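Local coordinates for monosaccharide-transporting ATPase (Actinobacillus succinogenes, PDB 5DTE), which probably serves as the periplasmic sugar-binding component of an ABC transporter, and binds D-allose, at residues K122-A126 / A127-F131. Residues are numbered along the deposited sequence; the frame is centred on the assembly and turned at random.
Sequences KAAEA and AGLKF
L129 N reaches back over the end of helix 121-126 to A124 O at 3.0 Å, arriving nearly in line with that carbonyl (C=O...N angle 164°), although the N-H itself is bent away from the straight path. Nested inside this bond, G128 N bonds to E125 O at 3.2 Å; here the N-H points well at its acceptor, but the donor stands well out of the carbonyl plane. A third link, from A127 N to A123 O at 3.4 Å, is weak and is a last i-to-i+4 bond of helical kind, following the A126 N to K122 O bond inside the helix. Thus the carbonyls of A123, A124 and E125 at the closing turn are each met by an amide of the segment that leaves it. The reversal passes through G128, whose positive phi (68°) brings the following amide, that of L129, back toward A124 O, while the amide of G128 itself is set by the backbone of A127. Beside these bonds, the methyl of A124 lies obliquely against the F131 ring, CB 3.7 Å from CE2, and 4.3 Å from L129 CD2. F131 owes this position to a chi1 of 78°, which sets CG between the backbone N and the carbonyl carbon. L129 also packs on F102 and Q103 of helix 99-105, while F131 touches R118 and L119. The paired 6→1 and 5→2 amide bonds, with glycine at C-prime, make this a Schellman motif, which ends helix 121-126 and turns the chain toward strand 132-135 of the six-stranded parallel sheet in this periplasmic binding protein fold.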
ATOM      1  N   LYS A 122      18.283   4.534   7.361  1.00 35.51           N
ATOM      2  CA  LYS A 122      19.736   4.660   7.449  1.00 33.85           C
ATOM      3  C   LYS A 122      20.287   5.745   6.534  1.00 30.00           C
ATOM      4  O   LYS A 122      21.276   6.390   6.872  1.00 44.40           O
ATOM      5  CB  LYS A 122      20.420   3.332   7.136  1.00 16.24           C
ATOM      6  CG  LYS A 122      20.601   2.477   8.363  1.00 33.48           C
ATOM      7  CD  LYS A 122      21.862   1.633   8.281  1.00 33.05           C
ATOM      8  CE  LYS A 122      21.938   0.660   9.448  1.00 38.09           C
ATOM      9  NZ  LYS A 122      23.198  -0.131   9.447  1.00 42.18           N
ATOM     10  N   ALA A 123      19.652   5.942   5.381  1.00 20.95           N
ATOM     11  CA  ALA A 123      20.062   6.975   4.429  1.00 19.81           C
ATOM     12  C   ALA A 123      19.692   8.387   4.909  1.00 32.23           C
ATOM     13  O   ALA A 123      20.459   9.347   4.749  1.00 36.54           O
ATOM     14  CB  ALA A 123      19.443   6.699   3.079  1.00 25.11           C
ATOM     15  N   ALA A 124      18.504   8.492   5.494  1.00 26.74           N
ATOM     16  CA  ALA A 124      18.034   9.703   6.149  1.00 18.09           C
ATOM     17  C   ALA A 124      18.906  10.086   7.348  1.00 29.55           C
ATOM     18  O   ALA A 124      19.147  11.274   7.624  1.00 32.03           O
ATOM     19  CB  ALA A 124      16.590   9.512   6.584  1.00 16.55           C
ATOM     20  N   GLU A 125      19.353   9.072   8.080  1.00 27.25           N
ATOM     21  CA  GLU A 125      20.256   9.280   9.198  1.00 26.75           C
ATOM     22  C   GLU A 125      21.537   9.926   8.723  1.00 27.60           C
ATOM     23  O   GLU A 125      22.022  10.900   9.311  1.00 34.24           O
ATOM     24  CB  GLU A 125      20.571   7.956   9.867  1.00 35.19           C
ATOM     25  CG  GLU A 125      21.184   8.090  11.234  1.00 39.32           C
ATOM     26  CD  GLU A 125      21.394   6.742  11.851  1.00 41.54           C
ATOM     27  OE1 GLU A 125      21.840   5.833  11.116  1.00 51.44           O
ATOM     28  OE2 GLU A 125      21.063   6.578  13.043  1.00 34.80           O
ATOM     29  N   ALA A 126      22.059   9.365   7.633  1.00 19.95           N
ATOM     30  CA  ALA A 126      23.333   9.755   7.059  1.00 16.45           C
ATOM     31  C   ALA A 126      23.390  11.238   6.708  1.00 29.46           C
ATOM     32  O   ALA A 126      24.418  11.887   6.903  1.00 27.36           O
ATOM     33  CB  ALA A 126      23.612   8.919   5.835  1.00 16.58           C
ATOM     34  N   ALA A 127      22.274  11.761   6.203  1.00 30.77           N
ATOM     35  CA  ALA A 127      22.210  13.115   5.669  1.00 18.92           C
ATOM     36  C   ALA A 127      21.659  14.140   6.659  1.00 30.27           C
ATOM     37  O   ALA A 127      21.280  15.240   6.254  1.00 39.56           O
ATOM     38  CB  ALA A 127      21.374  13.117   4.409  1.00 19.40           C
ATOM     39  N   GLY A 128      21.601  13.784   7.943  1.00 38.12           N
ATOM     40  CA  GLY A 128      21.144  14.702   8.980  1.00 39.37           C
ATOM     41  C   GLY A 128      19.663  15.060   8.906  1.00 42.90           C
ATOM     42  O   GLY A 128      19.215  16.028   9.532  1.00 43.82           O
ATOM     43  N   LEU A 129      18.903  14.268   8.149  1.00 33.21           N
ATOM     44  CA  LEU A 129      17.493  14.537   7.914  1.00 29.98           C
ATOM     45  C   LEU A 129      16.565  13.982   8.991  1.00 39.59           C
ATOM     46  O   LEU A 129      16.599  12.791   9.302  1.00 45.10           O
ATOM     47  CB  LEU A 129      17.082  13.965   6.564  1.00 29.33           C
ATOM     48  CG  LEU A 129      15.616  14.189   6.208  1.00 31.44           C
ATOM     49  CD1 LEU A 129      15.376  15.664   5.901  1.00 24.15           C
ATOM     50  CD2 LEU A 129      15.216  13.304   5.031  1.00 40.44           C
ATOM     51  N   LYS A 130      15.736  14.856   9.555  1.00 43.36           N
ATOM     52  CA  LYS A 130      14.625  14.433  10.396  1.00 42.77           C
ATOM     53  C   LYS A 130      13.352  14.475   9.559  1.00 44.57           C
ATOM     54  O   LYS A 130      13.015  15.520   8.988  1.00 54.50           O
ATOM     55  CB  LYS A 130      14.480  15.323  11.626  1.00 42.32           C
ATOM     56  CG  LYS A 130      15.765  15.568  12.410  1.00 56.20           C
ATOM     57  CD  LYS A 130      16.605  14.317  12.625  1.00 59.29           C
ATOM     58  CE  LYS A 130      17.909  14.674  13.335  1.00 59.31           C
ATOM     59  NZ  LYS A 130      18.908  13.569  13.362  1.00 59.09           N
ATOM     60  N   PHE A 131      12.660  13.344   9.466  1.00 28.18           N
ATOM     61  CA  PHE A 131      11.450  13.279   8.658  1.00 24.84           C
ATOM     62  C   PHE A 131      10.367  12.482   9.360  1.00 27.25           C
ATOM     63  O   PHE A 131      10.651  11.667  10.231  1.00 40.79           O
ATOM     64  CB  PHE A 131      11.753  12.668   7.299  1.00 36.96           C
ATOM     65  CG  PHE A 131      11.883  11.171   7.322  1.00 41.54           C
ATOM     66  CD1 PHE A 131      10.863  10.363   6.835  1.00 45.74           C
ATOM     67  CD2 PHE A 131      13.019  10.569   7.825  1.00 39.26           C
ATOM     68  CE1 PHE A 131      10.979   8.973   6.853  1.00 43.70           C
ATOM     69  CE2 PHE A 131      13.139   9.188   7.840  1.00 33.97           C
ATOM     70  CZ  PHE A 131      12.115   8.387   7.353  1.00 26.71           C
TER